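Local atomic coordinates of phosphodiesterase (Candida albicans, PDB entry 6CPU), a protein that belongs to the cyclic nucleotide phosphodiesterase family, a mostly helical metalloprotein fold of the HD superfamily that holds a zinc ion. Residues K87-Q92 / T180-Y185; C401-K406 / N445-V450. All coordinates share one frame; numbering follows the deposited sequence.

Interaction 1: residues K87-Q92 / T180-Y185; sequences KSLLIQ and TNQLIY
With chi1 at 176°, Leu89 sends CG away from its own backbone nitrogen and out toward helix 177-193, where its branched end meets Leu183 and Gln182. Leu183 answers with a different first torsion, chi1 -69°, which lays CG beside the backbone nitrogen; although its CB leaves the backbone without facing helix 84-94, the CD2 branch is brought back to the interface. That methyl is the part of Leu183 that touches: CD2 lies 3.6 Å from Leu89 CG and 3.7 Å from Leu89 CD1, so it rests against the fork of the partner and one of its arms. The other arm of Leu89 is taken up mainly by the aliphatic base of Gln182. Leu89 CD2 stands 3.6 Å from Gln182 CG and 4.0 Å from Gln182 CB. The nearest partner of Leu89 CD1 is thus Leu183 and that of CD2 is Gln182, consecutive residues of the other helix, and the Leu89 side chain runs at a slant to both.

The evidence points to a small apolar helix-helix contact: about 143 Å² is buried in total, Leu89 contributes nearly half of it, and every close approach is between carbons. Leu89 CA is 7.7 Å from Leu183 CA. Behind this point, helix 84-94 uses another face, where Ile91 packs on Phe25 and Leu32 of helix 25-34 and on Ile100 and Met102 of strand 100-103, while helix 177-193 leans through Leu183 on Ile393 and through Thr180 on Arg392 of helix 377-394.

Interaction 2: residues C401-K406 / N445-V450; sequences CTIEEK and NHDNTV
The capped first turn of helix 446-462, in the phosphodiesterase family region, meets the loop 401-406 through two neighbouring contacts, Ile403 with Asp447 and Val450, and Glu404 with His446. Ile403 has CG1 between its backbone nitrogen and carbonyl carbon (chi1 61°), which carries CD1 out to the helix. There Ile403 CD1 meets Val450 CG2 tip to tip at 4.0 Å and passes 3.4 Å from Asp447 OD1, an oxygen also hydrogen-bonded to Ser407 OG. On the more exposed flank, the Glu404 side chain crosses that of His446 at about a right angle, their carboxylate and ring planes 41° apart; Glu404 OE2 lies 3.2 Å from His446 NE2. Val450 CG2 also lies over one face of the His446 ring, 3.7 Å above its plane and offset toward the rim, so this methyl joins the two contacts. Behind the loop, Ile403 packs on Leu414 of helix 411-421, as does Val450. The turn is fixed by Asn445 at the N-cap: its backbone O receives Thr449 N and Thr449 OG1 from opposite faces of the carbonyl plane, and its side-chain OD1 accepts Asn448 N at 2.8 Å in a nearly straight bond, 172° at the hydrogen.

Overall arrangement
From the N terminus, interaction 1 comes first: it brings helix 84-94 back against helix 177-193 across 87 intervening residues, which include strand 100-103 and three helices. Only after that loop has closed does interaction 2 open, spanning 38 residues from the loop 401-406 to the start of helix 446-462 and enclosing helices 411-421 and 427-438. They are in series, neither nested nor crossed. Interactions 1 and 2 have centres about 34 Å apart and nearest atoms about 14 Å apart. Interaction 1 joins helix 84-94, which packs on strand 100-103 of the N-terminal parallel sheet, to helix 177-193, whereas interaction 2 lies within the family region, on the helix whose far end carries the zinc ligand Asp462.

Interaction 1: residues K87-Q92 / T180-Y185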
loop_
_atom_site.group_PDB
_atom_site.type_symbol
_atom_site.label_atom_id
_atom_site.label_comp_id
_atom_site.label_asym_id
_atom_site.label_seq_id
_atom_site.Cartn_x
_atom_site.Cartn_y
_atom_site.Cartn_z
ATOM N N LYS A 87 -4.871 24.396 -10.009
ATOM C CA LYS A 87 -3.751 24.168 -9.085
ATOM C C LYS A 87 -4.279 23.656 -7.748
ATOM O O LYS A 87 -3.748 22.697 -7.157
ATOM C CB LYS A 87 -2.953 25.459 -8.849
ATOM C CG LYS A 87 -2.137 25.930 -10.045
ATOM C CD LYS A 87 -0.948 26.765 -9.596
ATOM C CE LYS A 87 -0.068 27.165 -10.765
ATOM N NZ LYS A 87 -0.678 28.274 -11.558
ATOM N N SER A 88 -5.344 24.295 -7.293
ATOM C CA SER A 88 -6.000 23.955 -6.052
ATOM C C SER A 88 -6.610 22.546 -6.112
ATOM O O SER A 88 -6.490 21.773 -5.151
ATOM C CB SER A 88 -7.068 25.008 -5.752
ATOM O OG SER A 88 -7.749 24.742 -4.549
ATOM N N LEU A 89 -7.255 22.223 -7.230
ATOM C CA LEU A 89 -7.819 20.894 -7.456
ATOM C C LEU A 89 -6.731 19.820 -7.406
ATOM O O LEU A 89 -6.915 18.770 -6.758
ATOM C CB LEU A 89 -8.544 20.841 -8.804
ATOM C CG LEU A 89 -9.123 19.502 -9.271
ATOM C CD1 LEU A 89 -10.082 18.954 -8.237
ATOM C CD2 LEU A 89 -9.823 19.649 -10.621
ATOM N N LEU A 90 -5.606 20.098 -8.065
ATOM C CA LEU A 90 -4.470 19.178 -8.077
ATOM C C LEU A 90 -3.967 18.872 -6.645
ATOM O O LEU A 90 -3.790 17.720 -6.282
ATOM C CB LEU A 90 -3.343 19.755 -8.926
ATOM C CG LEU A 90 -2.207 18.814 -9.365
ATOM C CD1 LEU A 90 -1.539 19.318 -10.645
ATOM C CD2 LEU A 90 -1.158 18.641 -8.278
ATOM N N ILE A 91 -3.726 19.911 -5.860
ATOM C CA ILE A 91 -3.233 19.769 -4.488
ATOM C C ILE A 91 -4.263 19.044 -3.607
ATOM O O ILE A 91 -3.924 18.105 -2.877
ATOM C CB ILE A 91 -2.883 21.161 -3.893
ATOM C CG1 ILE A 91 -1.648 21.773 -4.583
ATOM C CG2 ILE A 91 -2.653 21.098 -2.396
ATOM C CD1 ILE A 91 -0.416 20.880 -4.615
ATOM N N GLN A 92 -5.515 19.485 -3.675
ATOM C CA GLN A 92 -6.598 18.880 -2.902
ATOM C C GLN A 92 -6.721 17.364 -3.135
ATOM O O GLN A 92 -6.935 16.594 -2.185
ATOM C CB GLN A 92 -7.908 19.578 -3.267
ATOM C CG GLN A 92 -9.076 19.326 -2.347
ATOM C CD GLN A 92 -10.366 19.950 -2.866
ATOM O OE1 GLN A 92 -10.606 20.026 -4.080
ATOM N NE2 GLN A 92 -11.203 20.393 -1.952
ATOM N N THR A 180 -13.966 14.372 -12.619
ATOM C CA THR A 180 -13.167 13.190 -12.933
ATOM C C THR A 180 -12.270 13.411 -14.151
ATOM O O THR A 180 -11.087 13.064 -14.137
ATOM C CB THR A 180 -14.075 11.961 -13.118
ATOM O OG1 THR A 180 -14.680 11.640 -11.854
ATOM C CG2 THR A 180 -13.306 10.745 -13.633
ATOM N N ASN A 181 -12.816 13.996 -15.215
ATOM C CA ASN A 181 -12.012 14.211 -16.408
ATOM C C ASN A 181 -10.967 15.292 -16.245
ATOM O O ASN A 181 -9.905 15.220 -16.876
ATOM C CB ASN A 181 -12.906 14.502 -17.616
ATOM C CG ASN A 181 -13.720 13.301 -18.025
ATOM O OD1 ASN A 181 -13.256 12.159 -17.976
ATOM N ND2 ASN A 181 -14.948 13.552 -18.448
ATOM N N GLN A 182 -11.254 16.272 -15.389
ATOM C CA GLN A 182 -10.299 17.314 -15.061
ATOM C C GLN A 182 -9.114 16.737 -14.258
ATOM O O GLN A 182 -7.962 17.088 -14.513
ATOM C CB GLN A 182 -10.989 18.446 -14.291
ATOM C CG GLN A 182 -10.210 19.754 -14.207
ATOM C CD GLN A 182 -10.017 20.442 -15.556
ATOM O OE1 GLN A 182 -9.281 21.421 -15.659
ATOM N NE2 GLN A 182 -10.669 19.929 -16.591
ATOM N N LEU A 183 -9.397 15.858 -13.297
ATOM C CA LEU A 183 -8.311 15.165 -12.571
ATOM C C LEU A 183 -7.455 14.301 -13.492
ATOM O O LEU A 183 -6.247 14.236 -13.310
ATOM C CB LEU A 183 -8.867 14.300 -11.430
ATOM C CG LEU A 183 -9.458 15.110 -10.282
ATOM C CD1 LEU A 183 -10.136 14.194 -9.300
ATOM C CD2 LEU A 183 -8.408 15.956 -9.567
ATOM N N ILE A 184 -8.087 13.624 -14.460
ATOM C CA ILE A 184 -7.374 12.816 -15.450
ATOM C C ILE A 184 -6.452 13.717 -16.273
ATOM O O ILE A 184 -5.309 13.358 -16.575
ATOM C CB ILE A 184 -8.348 12.031 -16.370
ATOM C CG1 ILE A 184 -9.046 10.914 -15.585
ATOM C CG2 ILE A 184 -7.614 11.409 -17.555
ATOM C CD1 ILE A 184 -10.186 10.230 -16.308
ATOM N N TYR A 185 -6.964 14.892 -16.624
ATOM C CA TYR A 185 -6.210 15.882 -17.383
ATOM C C TYR A 185 -4.972 16.351 -16.614
ATOM O O TYR A 185 -3.883 16.438 -17.164
ATOM C CB TYR A 185 -7.119 17.067 -17.717
ATOM C CG TYR A 185 -6.369 18.280 -18.210
ATOM C CD1 TYR A 185 -6.212 19.402 -17.405
ATOM C CD2 TYR A 185 -5.820 18.303 -19.485
ATOM C CE1 TYR A 185 -5.521 20.515 -17.857
ATOM C CE2 TYR A 185 -5.131 19.409 -19.947
ATOM C CZ TYR A 185 -4.985 20.510 -19.134
ATOM O OH TYR A 185 -4.294 21.602 -19.612
#

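Interaction 2: residues C401-K406 / N445-V450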
loop_
_atom_site.group_PDB
_atom_site.type_symbol
_atom_site.label_atom_id
_atom_site.label_comp_id
_atom_site.label_asym_id
_atom_site.label_seq_id
_atom_site.Cartn_x
_atom_site.Cartn_y
_atom_site.Cartn_z
ATOM N N CYS A 401 -11.620 -3.233 -19.078
ATOM C CA CYS A 401 -11.226 -4.511 -19.668
ATOM C C CYS A 401 -12.018 -5.629 -19.020
ATOM O O CYS A 401 -12.386 -5.540 -17.848
ATOM C CB CYS A 401 -9.743 -4.809 -19.447
ATOM S SG CYS A 401 -8.612 -3.829 -20.436
ATOM N N THR A 402 -12.267 -6.686 -19.785
ATOM C CA THR A 402 -12.938 -7.870 -19.271
ATOM C C THR A 402 -11.904 -8.986 -19.141
ATOM O O THR A 402 -10.847 -8.922 -19.770
ATOM C CB THR A 402 -14.109 -8.276 -20.193
ATOM O OG1 THR A 402 -13.639 -8.407 -21.541
ATOM C CG2 THR A 402 -15.196 -7.215 -20.159
ATOM N N ILE A 403 -12.187 -9.984 -18.310
ATOM C CA ILE A 403 -11.202 -11.034 -18.022
ATOM C C ILE A 403 -10.898 -11.958 -19.208
ATOM O O ILE A 403 -9.862 -12.619 -19.217
ATOM C CB ILE A 403 -11.587 -11.898 -16.800
ATOM C CG1 ILE A 403 -12.918 -12.630 -17.017
ATOM C CG2 ILE A 403 -11.640 -11.053 -15.533
ATOM C CD1 ILE A 403 -13.067 -13.826 -16.109
ATOM N N GLU A 404 -11.822 -12.025 -20.165
ATOM C CA GLU A 404 -11.611 -12.703 -21.450
ATOM C C GLU A 404 -12.502 -12.040 -22.484
ATOM O O GLU A 404 -13.457 -11.352 -22.125
ATOM C CB GLU A 404 -11.950 -14.189 -21.352
ATOM C CG GLU A 404 -11.006 -14.966 -20.457
ATOM C CD GLU A 404 -11.024 -16.452 -20.711
ATOM O OE1 GLU A 404 -12.103 -17.002 -21.032
ATOM O OE2 GLU A 404 -9.950 -17.071 -20.567
ATOM N N GLU A 405 -12.211 -12.250 -23.765
ATOM C CA GLU A 405 -13.019 -11.646 -24.830
ATOM C C GLU A 405 -14.507 -11.997 -24.704
ATOM O O GLU A 405 -15.361 -11.165 -24.996
ATOM C CB GLU A 405 -12.503 -12.051 -26.216
ATOM C CG GLU A 405 -11.165 -11.427 -26.577
ATOM C CD GLU A 405 -10.837 -11.533 -28.059
ATOM O OE1 GLU A 405 -11.257 -12.518 -28.707
ATOM O OE2 GLU A 405 -10.149 -10.625 -28.576
ATOM N N LYS A 406 -14.802 -13.218 -24.256
ATOM C CA LYS A 406 -16.179 -13.706 -24.144
ATOM C C LYS A 406 -16.902 -13.188 -22.892
ATOM O O LYS A 406 -18.095 -12.884 -22.937
ATOM C CB LYS A 406 -16.188 -15.238 -24.130
ATOM C CG LYS A 406 -17.538 -15.846 -24.483
ATOM C CD LYS A 406 -17.703 -17.251 -23.920
ATOM C CE LYS A 406 -19.108 -17.780 -24.180
ATOM N NZ LYS A 406 -19.420 -18.975 -23.350
ATOM N N ASN A 445 -18.633 -21.858 -12.936
ATOM C CA ASN A 445 -18.346 -21.350 -14.283
ATOM C C ASN A 445 -16.942 -20.723 -14.335
ATOM O O ASN A 445 -16.237 -20.679 -13.317
ATOM C CB ASN A 445 -19.435 -20.371 -14.765
ATOM C CG ASN A 445 -19.516 -19.091 -13.934
ATOM O OD1 ASN A 445 -18.544 -18.659 -13.318
ATOM N ND2 ASN A 445 -20.688 -18.475 -13.930
ATOM N N HIS A 446 -16.534 -20.254 -15.510
ATOM C CA HIS A 446 -15.185 -19.724 -15.691
ATOM C C HIS A 446 -14.957 -18.454 -14.852
ATOM O O HIS A 446 -13.957 -18.353 -14.145
ATOM C CB HIS A 446 -14.895 -19.454 -17.169
ATOM C CG HIS A 446 -13.480 -19.047 -17.432
ATOM N ND1 HIS A 446 -12.404 -19.797 -17.010
ATOM C CD2 HIS A 446 -12.962 -17.968 -18.063
ATOM C CE1 HIS A 446 -11.284 -19.200 -17.370
ATOM N NE2 HIS A 446 -11.594 -18.087 -18.011
ATOM N N ASP A 447 -15.894 -17.508 -14.924
ATOM C CA ASP A 447 -15.809 -16.257 -14.157
ATOM C C ASP A 447 -15.577 -16.512 -12.665
ATOM O O ASP A 447 -14.627 -15.979 -12.082
ATOM C CB ASP A 447 -17.069 -15.407 -14.359
ATOM C CG ASP A 447 -17.138 -14.764 -15.741
ATOM O OD1 ASP A 447 -16.221 -14.982 -16.568
ATOM O OD2 ASP A 447 -18.112 -14.024 -16.004
ATOM N N ASN A 448 -16.421 -17.338 -12.049
ATOM C CA ASN A 448 -16.284 -17.635 -10.616
ATOM C C ASN A 448 -15.059 -18.489 -10.274
ATOM O O ASN A 448 -14.587 -18.473 -9.136
ATOM C CB ASN A 448 -17.558 -18.279 -10.062
ATOM C CG ASN A 448 -18.746 -17.336 -10.085
ATOM O OD1 ASN A 448 -18.595 -16.123 -9.949
ATOM N ND2 ASN A 448 -19.936 -17.891 -10.259
ATOM N N THR A 449 -14.544 -19.226 -11.254
ATOM C CA THR A 449 -13.288 -19.963 -11.095
ATOM C C THR A 449 -12.091 -19.004 -11.062
ATOM O O THR A 449 -11.205 -19.141 -10.222
ATOM C CB THR A 449 -13.110 -21.008 -12.222
ATOM O OG1 THR A 449 -14.139 -22.000 -12.110
ATOM C CG2 THR A 449 -11.748 -21.694 -12.142
ATOM N N VAL A 450 -12.073 -18.047 -11.981
ATOM C CA VAL A 450 -11.039 -17.000 -11.989
ATOM C C VAL A 450 -11.068 -16.236 -10.654
ATOM O O VAL A 450 -10.027 -16.053 -10.022
ATOM C CB VAL A 450 -11.213 -16.042 -13.190
ATOM C CG1 VAL A 450 -10.342 -14.797 -13.052
ATOM C CG2 VAL A 450 -10.887 -16.763 -14.493
#